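Local coordinates for succinylglutamate desuccinylase (Vibrio parahaemolyticus, PDB 2BCO), which probably hydrolyses N-succinylglutamate to succinate and glutamate with one bound zinc ion, the last step of arginine breakdown by the AST pathway, at residues Ser4-Arg7 with Thr12-Leu15; Tyr164-Ser169 with Glu282-Phe287; Arg261-Ile266 with Asp306-Val311. All blocks are in the same frame, centred on the assembly; numbering follows the deposited sequence.

In the fold
Contact 1 sits at the N-terminal edge of the molecule, where the chain enters helix 10-15, and it closes before either of the others opens. Its centre is about 35 Å from that of contact 2 and about 43 Å from that of contact 3, on the other side of the chain's centre. Contacts 2 and 3 are neighbours, with centres about 10 Å apart, and their segments alternate along the chain. Strands 285-286 and 309-311 pair antiparallel, with Thr285 O 2.9 Å from Ile310 N. Both segments of contact 3 belong to the barrel-sandwich hybrid domain, while contact 2 carries that domain onto the catalytic domain beside the predicted active-site glutamate.

Contact 1: Ser4-Arg7 with Thr12-Leu15; sequences SLFR and TDTL
Asp13, on the short helix 10-15, reaches back to the loop that leads into that helix and takes hold of Arg7 there. The hydrogen bond is to the backbone: Arg7 N donates to Asp13 OD1 at 2.6 Å, nearly straight at 165°, and uses the syn lone pair of that oxygen. The other oxygen, OD2, accepts from Gln8 N, so the carboxylate spans consecutive amides of the loop. The charge contact is looser. Arg7 NE stays 3.7 Å from Asp13 OD2, a long salt bridge, with guanidinium and carboxylate planes close to perpendicular at 86°. A bend at chi3 (58°) turns the guanidinium toward the helix, and NH1 forms a salt bridge with Asp16, just past the helix end. Packing adds two touches: Thr12 CG2 meets the edge of the guanidinium, 3.4 Å from Arg7 NH2, while Asp13 OD1 lies near the plane of the Phe6 ring, 3.5 Å from Phe6 CB. That ring leans on Ile77 and Glu81 of helix 68-81. The firm grip here is thus carboxylate to amide, which probably helps set the loop's path into the helix; the poorly ordered arginine side chain probably adds less to this pair.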
loop_
_atom_site.group_PDB
_atom_site.type_symbol
_atom_site.label_atom_id
_atom_site.label_comp_id
_atom_site.label_asym_id
_atom_site.label_seq_id
_atom_site.Cartn_x
_atom_site.Cartn_y
_atom_site.Cartn_z
ATOM N N SER A 4 -17.495 -20.980 -4.920
ATOM C CA SER A 4 -17.819 -21.845 -6.091
ATOM C C SER A 4 -16.587 -21.974 -6.975
ATOM O O SER A 4 -16.373 -23.001 -7.615
ATOM C CB SER A 4 -18.973 -21.234 -6.892
ATOM O OG SER A 4 -19.346 -22.065 -7.977
ATOM N N LEU A 5 -15.780 -20.921 -7.001
ATOM C CA LEU A 5 -14.563 -20.906 -7.796
ATOM C C LEU A 5 -13.407 -21.381 -6.922
ATOM O O LEU A 5 -12.393 -21.871 -7.419
ATOM C CB LEU A 5 -14.289 -19.482 -8.292
ATOM C CG LEU A 5 -13.403 -19.295 -9.528
ATOM C CD1 LEU A 5 -14.141 -19.795 -10.756
ATOM C CD2 LEU A 5 -13.057 -17.824 -9.695
ATOM N N PHE A 6 -13.577 -21.239 -5.609
ATOM C CA PHE A 6 -12.552 -21.632 -4.649
ATOM C C PHE A 6 -12.900 -22.897 -3.876
ATOM O O PHE A 6 -14.067 -23.206 -3.647
ATOM C CB PHE A 6 -12.310 -20.504 -3.647
ATOM C CG PHE A 6 -12.014 -19.184 -4.290
ATOM C CD1 PHE A 6 -13.010 -18.222 -4.425
ATOM C CD2 PHE A 6 -10.744 -18.908 -4.786
ATOM C CE1 PHE A 6 -12.745 -17.002 -5.047
ATOM C CE2 PHE A 6 -10.469 -17.700 -5.409
ATOM C CZ PHE A 6 -11.473 -16.739 -5.541
ATOM N N ARG A 7 -11.864 -23.618 -3.468
ATOM C CA ARG A 7 -12.032 -24.840 -2.699
ATOM C C ARG A 7 -12.614 -24.447 -1.345
ATOM O O ARG A 7 -13.570 -25.056 -0.865
ATOM C CB ARG A 7 -10.677 -25.521 -2.506
ATOM C CG ARG A 7 -10.725 -26.799 -1.693
ATOM C CD ARG A 7 -9.341 -27.167 -1.174
ATOM N NE ARG A 7 -8.777 -26.101 -0.349
ATOM C CZ ARG A 7 -7.659 -26.212 0.362
ATOM N NH1 ARG A 7 -6.975 -27.348 0.357
ATOM N NH2 ARG A 7 -7.223 -25.185 1.078
ATOM N N THR A 12 -7.295 -18.905 1.557
ATOM C CA THR A 12 -6.941 -20.265 1.953
ATOM C C THR A 12 -6.413 -21.058 0.760
ATOM O O THR A 12 -5.394 -21.736 0.869
ATOM C CB THR A 12 -8.140 -21.004 2.577
ATOM O OG1 THR A 12 -8.536 -20.331 3.782
ATOM C CG2 THR A 12 -7.755 -22.438 2.926
ATOM N N ASP A 13 -7.095 -20.974 -0.379
ATOM C CA ASP A 13 -6.627 -21.690 -1.558
ATOM C C ASP A 13 -5.241 -21.183 -1.941
ATOM O O ASP A 13 -4.347 -21.972 -2.253
ATOM C CB ASP A 13 -7.567 -21.489 -2.745
ATOM C CG ASP A 13 -8.840 -22.308 -2.635
ATOM O OD1 ASP A 13 -9.445 -22.585 -3.691
ATOM O OD2 ASP A 13 -9.249 -22.665 -1.508
ATOM N N THR A 14 -5.068 -19.865 -1.918
ATOM C CA THR A 14 -3.791 -19.263 -2.273
ATOM C C THR A 14 -2.672 -19.812 -1.397
ATOM O O THR A 14 -1.561 -20.047 -1.876
ATOM C CB THR A 14 -3.833 -17.716 -2.128
ATOM O OG1 THR A 14 -4.754 -17.166 -3.077
ATOM C CG2 THR A 14 -2.472 -17.119 -2.379
ATOM N N LEU A 15 -2.970 -20.025 -0.120
ATOM C CA LEU A 15 -1.976 -20.537 0.817
ATOM C C LEU A 15 -1.690 -22.032 0.691
ATOM O O LEU A 15 -0.674 -22.507 1.191
ATOM C CB LEU A 15 -2.387 -20.195 2.256
ATOM C CG LEU A 15 -1.748 -18.910 2.816
ATOM C CD1 LEU A 15 -1.675 -17.845 1.734
ATOM C CD2 LEU A 15 -2.537 -18.405 4.016
#

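Contact 2: Tyr164-Ser169 with Glu282-Phe287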
loop_
_atom_site.group_PDB
_atom_site.type_symbol
_atom_site.label_atom_id
_atom_site.label_comp_id
_atom_site.label_asym_id
_atom_site.label_seq_id
_atom_site.Cartn_x
_atom_site.Cartn_y
_atom_site.Cartn_z
ATOM N N TYR A 164 -2.242 4.885 13.979
ATOM C CA TYR A 164 -2.480 3.454 13.793
ATOM C C TYR A 164 -2.543 3.114 12.301
ATOM O O TYR A 164 -2.068 2.057 11.877
ATOM C CB TYR A 164 -3.774 3.033 14.486
ATOM C CG TYR A 164 -4.096 1.568 14.318
ATOM C CD1 TYR A 164 -3.373 0.588 15.001
ATOM C CD2 TYR A 164 -5.119 1.158 13.471
ATOM C CE1 TYR A 164 -3.670 -0.778 14.840
ATOM C CE2 TYR A 164 -5.422 -0.199 13.300
ATOM C CZ TYR A 164 -4.695 -1.161 13.992
ATOM O OH TYR A 164 -5.013 -2.495 13.841
ATOM N N THR A 165 -3.147 4.010 11.522
ATOM C CA THR A 165 -3.233 3.865 10.071
ATOM C C THR A 165 -2.663 5.124 9.423
ATOM O O THR A 165 -2.795 6.227 9.960
ATOM C CB THR A 165 -4.691 3.716 9.548
ATOM O OG1 THR A 165 -5.464 4.861 9.936
ATOM C CG2 THR A 165 -5.336 2.449 10.071
ATOM N N PHE A 166 -2.007 4.942 8.282
ATOM C CA PHE A 166 -1.461 6.052 7.518
ATOM C C PHE A 166 -1.123 5.551 6.128
ATOM O O PHE A 166 -1.084 4.346 5.899
ATOM C CB PHE A 166 -0.249 6.700 8.221
ATOM C CG PHE A 166 1.023 5.888 8.186
ATOM C CD1 PHE A 166 1.927 6.029 7.136
ATOM C CD2 PHE A 166 1.369 5.061 9.254
ATOM C CE1 PHE A 166 3.164 5.366 7.150
ATOM C CE2 PHE A 166 2.607 4.391 9.275
ATOM C CZ PHE A 166 3.505 4.551 8.219
ATOM N N ALA A 167 -0.900 6.469 5.194
ATOM C CA ALA A 167 -0.606 6.082 3.824
ATOM C C ALA A 167 0.524 6.899 3.235
ATOM O O ALA A 167 0.861 7.980 3.732
ATOM C CB ALA A 167 -1.863 6.233 2.964
ATOM N N VAL A 168 1.097 6.375 2.162
ATOM C CA VAL A 168 2.187 7.034 1.471
ATOM C C VAL A 168 1.826 7.210 0.001
ATOM O O VAL A 168 1.524 6.236 -0.690
ATOM C CB VAL A 168 3.490 6.214 1.580
ATOM C CG1 VAL A 168 4.586 6.878 0.777
ATOM C CG2 VAL A 168 3.901 6.089 3.035
ATOM N N SER A 169 1.843 8.457 -0.461
ATOM C CA SER A 169 1.529 8.778 -1.850
ATOM C C SER A 169 2.836 8.955 -2.634
ATOM O O SER A 169 3.626 9.852 -2.333
ATOM C CB SER A 169 0.703 10.066 -1.922
ATOM O OG SER A 169 0.440 10.415 -3.265
ATOM N N GLU A 282 8.908 4.173 17.514
ATOM C CA GLU A 282 7.667 4.344 16.763
ATOM C C GLU A 282 7.806 5.237 15.535
ATOM O O GLU A 282 8.658 6.130 15.496
ATOM C CB GLU A 282 6.579 4.925 17.682
ATOM C CG GLU A 282 5.957 3.923 18.648
ATOM C CD GLU A 282 4.943 4.555 19.602
ATOM O OE1 GLU A 282 4.198 5.468 19.183
ATOM O OE2 GLU A 282 4.884 4.129 20.778
ATOM N N ASN A 283 6.981 4.977 14.522
ATOM C CA ASN A 283 6.978 5.810 13.330
ATOM C C ASN A 283 6.356 7.127 13.773
ATOM O O ASN A 283 5.505 7.155 14.668
ATOM C CB ASN A 283 6.136 5.193 12.208
ATOM C CG ASN A 283 6.948 4.283 11.300
ATOM O OD1 ASN A 283 8.077 4.608 10.934
ATOM N ND2 ASN A 283 6.368 3.150 10.917
ATOM N N PHE A 284 6.783 8.214 13.149
ATOM C CA PHE A 284 6.301 9.551 13.487
ATOM C C PHE A 284 6.651 9.961 14.905
ATOM O O PHE A 284 5.860 10.619 15.576
ATOM C CB PHE A 284 4.787 9.667 13.295
ATOM C CG PHE A 284 4.350 9.510 11.872
ATOM C CD1 PHE A 284 4.028 8.255 11.361
ATOM C CD2 PHE A 284 4.296 10.614 11.025
ATOM C CE1 PHE A 284 3.656 8.099 10.025
ATOM C CE2 PHE A 284 3.927 10.472 9.689
ATOM C CZ PHE A 284 3.608 9.211 9.190
ATOM N N THR A 285 7.828 9.554 15.369
ATOM C CA THR A 285 8.287 9.949 16.693
ATOM C C THR A 285 8.886 11.334 16.455
ATOM O O THR A 285 9.811 11.490 15.655
ATOM C CB THR A 285 9.370 8.985 17.248
ATOM O OG1 THR A 285 8.759 7.738 17.599
ATOM C CG2 THR A 285 10.043 9.576 18.478
ATOM N N SER A 286 8.350 12.338 17.141
ATOM C CA SER A 286 8.813 13.711 16.963
ATOM C C SER A 286 10.021 14.092 17.797
ATOM O O SER A 286 10.395 13.397 18.739
ATOM C CB SER A 286 7.669 14.690 17.250
ATOM O OG SER A 286 7.221 14.576 18.589
ATOM N N PHE A 287 10.630 15.215 17.435
ATOM C CA PHE A 287 11.797 15.721 18.140
ATOM C C PHE A 287 11.654 17.224 18.285
ATOM O O PHE A 287 10.807 17.837 17.640
ATOM C CB PHE A 287 13.086 15.411 17.367
ATOM C CG PHE A 287 13.325 13.939 17.140
ATOM C CD1 PHE A 287 12.987 13.341 15.926
ATOM C CD2 PHE A 287 13.876 13.141 18.147
ATOM C CE1 PHE A 287 13.196 11.967 15.718
ATOM C CE2 PHE A 287 14.088 11.767 17.951
ATOM C CZ PHE A 287 13.747 11.183 16.736
#
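One face of the Phe166 ring receives the edge of Phe284, and the amide of Asn283 stands at the rim of the same ring. This is a T-shaped aromatic pair across the interface between the zinc-dependent catalytic domain, which supplies strand 165-169, and the barrel-sandwich hybrid domain, which supplies 282-287. Phe284 CE1 sits over the centre of the Phe166 ring, 3.7 Å above its plane; the centroids are 5.0 Å apart and the planes 80° apart. On the opposing side, Phe284 has a positive phi and forms a G1 beta bulge with Thr285 opposite Ile310, just where strand 285-286 begins. His163 and Tyr260 also pack on Phe284, so the pair belongs to a larger aromatic cluster. Asn283 ND2 comes within 4.2 Å of Phe166 CZ, near the plane of the ring, while its OD1 accepts a hydrogen bond from Phe312 N that holds the amide in place. Phe166 also touches Glu219, the predicted active-site residue, and the Phe166 side chain is about 9 Å from the zinc ion, nearest atoms. Behind Phe284, Thr285 OG1 donates to Glu282 O at 2.6 Å, from above the plane of that carbonyl.

Contact 3: Arg261-Ile266 with Asp306-Val311; sequences RVSRTI and DNEAIV
Within the barrel-sandwich hybrid domain, a classic beta bulge in strand 258-267 brings Ser263 and Arg264 against Glu308 of segment 306-311. The bulge is formed where both residues face Met326 of strand 322-335, and the chain turns a corner at Ser263. The two segments are not paired with each other; strand 322-335 pairs antiparallel with both strand 258-267 and strand 309-311, so they meet here through side chains. At the closest backbone approach, Ser263 CA and Glu308 CA are 7.0 Å apart.

The carboxylate of Glu308 bridges that gap, carried on an extended chain. Its OE2 does most of the touching, in a salt bridge with Arg264 NE at 3.1 Å. The arginine's stem passes close as well, with Arg264 CD 3.5 Å from Glu308 OE2. Arg264 leaves its backbone with CG between N and the carbonyl carbon (chi1 55°) and then extends straight as far as NE, which brings the nitrogen to OE2. The two side chains cross at about a right angle, with guanidinium and carboxylate planes 38° apart, so this is not the coplanar, two-pronged pairing of an ideal arginine-carboxylate bridge.

Ser263 meets OE2 through carbon: its CB lies 3.0 Å from Glu308 OE2, a tight contact, while Ser263 OG lies 3.7 Å from Glu308 CG. The other oxygen, OE1, accepts a hydrogen bond from Lys304 N in the loop before the segment.

With one oxygen engaged by the arginine and the other by a backbone amide, the carboxylate of the buried Glu308 has both of its oxygens supported, which would probably favour its ionised form and tie the bulged strand to the loop before 306-311.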
loop_
_atom_site.group_PDB
_atom_site.type_symbol
_atom_site.label_atom_id
_atom_site.label_comp_id
_atom_site.label_asym_id
_atom_site.label_seq_id
_atom_site.Cartn_x
_atom_site.Cartn_y
_atom_site.Cartn_z
ATOM N N ARG A 261 4.752 16.086 4.684
ATOM C CA ARG A 261 5.647 16.265 3.546
ATOM C C ARG A 261 7.012 15.858 4.073
ATOM O O ARG A 261 7.222 15.820 5.286
ATOM C CB ARG A 261 5.682 17.726 3.065
ATOM C CG ARG A 261 6.429 18.707 3.970
ATOM C CD ARG A 261 6.501 20.102 3.325
ATOM N NE ARG A 261 7.033 21.132 4.221
ATOM C CZ ARG A 261 8.311 21.256 4.560
ATOM N NH1 ARG A 261 9.217 20.418 4.081
ATOM N NH2 ARG A 261 8.683 22.222 5.391
ATOM N N VAL A 262 7.943 15.557 3.180
ATOM C CA VAL A 262 9.270 15.159 3.625
ATOM C C VAL A 262 10.176 16.355 3.941
ATOM O O VAL A 262 10.611 17.070 3.041
ATOM C CB VAL A 262 9.947 14.268 2.567
ATOM C CG1 VAL A 262 11.356 13.891 3.017
ATOM C CG2 VAL A 262 9.094 13.026 2.328
ATOM N N SER A 263 10.442 16.578 5.226
ATOM C CA SER A 263 11.312 17.676 5.642
ATOM C C SER A 263 12.668 17.429 5.016
ATOM O O SER A 263 13.203 18.283 4.317
ATOM C CB SER A 263 11.448 17.716 7.166
ATOM O OG SER A 263 10.184 17.888 7.784
ATOM N N ARG A 264 13.223 16.250 5.279
ATOM C CA ARG A 264 14.503 15.864 4.709
ATOM C C ARG A 264 14.696 14.359 4.748
ATOM O O ARG A 264 14.041 13.648 5.515
ATOM C CB ARG A 264 15.657 16.583 5.417
ATOM C CG ARG A 264 15.723 16.409 6.916
ATOM C CD ARG A 264 16.466 17.589 7.534
ATOM N NE ARG A 264 16.617 17.457 8.979
ATOM C CZ ARG A 264 17.479 16.636 9.567
ATOM N NH1 ARG A 264 18.277 15.872 8.833
ATOM N NH2 ARG A 264 17.536 16.570 10.888
ATOM N N THR A 265 15.588 13.879 3.890
ATOM C CA THR A 265 15.880 12.459 3.792
ATOM C C THR A 265 17.269 12.181 4.369
ATOM O O THR A 265 18.238 12.850 4.015
ATOM C CB THR A 265 15.798 11.997 2.312
ATOM O OG1 THR A 265 15.993 10.578 2.231
ATOM C CG2 THR A 265 16.852 12.698 1.480
ATOM N N ILE A 266 17.356 11.205 5.270
ATOM C CA ILE A 266 18.616 10.839 5.912
ATOM C C ILE A 266 19.339 9.730 5.143
ATOM O O ILE A 266 18.771 8.667 4.894
ATOM C CB ILE A 266 18.377 10.350 7.367
ATOM C CG1 ILE A 266 17.607 11.410 8.160
ATOM C CG2 ILE A 266 19.706 10.027 8.036
ATOM C CD1 ILE A 266 18.280 12.769 8.206
ATOM N N ASP A 306 11.193 22.399 14.274
ATOM C CA ASP A 306 10.701 22.062 15.599
ATOM C C ASP A 306 9.512 21.118 15.436
ATOM O O ASP A 306 8.995 20.569 16.414
ATOM C CB ASP A 306 10.267 23.338 16.326
ATOM C CG ASP A 306 10.384 23.224 17.837
ATOM O OD1 ASP A 306 10.073 24.215 18.524
ATOM O OD2 ASP A 306 10.789 22.153 18.335
ATOM N N ASN A 307 9.097 20.919 14.187
ATOM C CA ASN A 307 7.960 20.060 13.886
ATOM C C ASN A 307 8.305 18.788 13.099
ATOM O O ASN A 307 7.445 18.221 12.428
ATOM C CB ASN A 307 6.902 20.862 13.120
ATOM C CG ASN A 307 6.482 22.127 13.856
ATOM O OD1 ASN A 307 7.252 23.084 13.964
ATOM N ND2 ASN A 307 5.260 22.128 14.376
ATOM N N GLU A 308 9.554 18.341 13.187
ATOM C CA GLU A 308 9.974 17.139 12.477
ATOM C C GLU A 308 9.704 15.863 13.266
ATOM O O GLU A 308 9.732 15.850 14.500
ATOM C CB GLU A 308 11.467 17.192 12.134
ATOM C CG GLU A 308 11.851 18.179 11.045
ATOM C CD GLU A 308 13.287 17.994 10.591
ATOM O OE1 GLU A 308 14.179 17.971 11.459
ATOM O OE2 GLU A 308 13.533 17.866 9.374
ATOM N N ALA A 309 9.433 14.793 12.533
ATOM C CA ALA A 309 9.181 13.490 13.126
ATOM C C ALA A 309 9.913 12.510 12.240
ATOM O O ALA A 309 10.075 12.748 11.049
ATOM C CB ALA A 309 7.684 13.186 13.143
ATOM N N ILE A 310 10.365 11.405 12.810
ATOM C CA ILE A 310 11.080 10.427 12.017
ATOM C C ILE A 310 10.137 9.320 11.559
ATOM O O ILE A 310 9.275 8.889 12.318
ATOM C CB ILE A 310 12.265 9.845 12.823
ATOM C CG1 ILE A 310 13.158 9.014 11.907
ATOM C CG2 ILE A 310 11.757 9.014 13.995
ATOM C CD1 ILE A 310 14.544 8.803 12.479
ATOM N N VAL A 311 10.296 8.877 10.313
ATOM C CA VAL A 311 9.462 7.812 9.747
ATOM C C VAL A 311 10.318 6.766 9.020
ATOM O O VAL A 311 11.261 7.114 8.310
ATOM C CB VAL A 311 8.430 8.396 8.737
ATOM C CG1 VAL A 311 7.609 7.284 8.131
ATOM C CG2 VAL A 311 7.519 9.387 9.429
#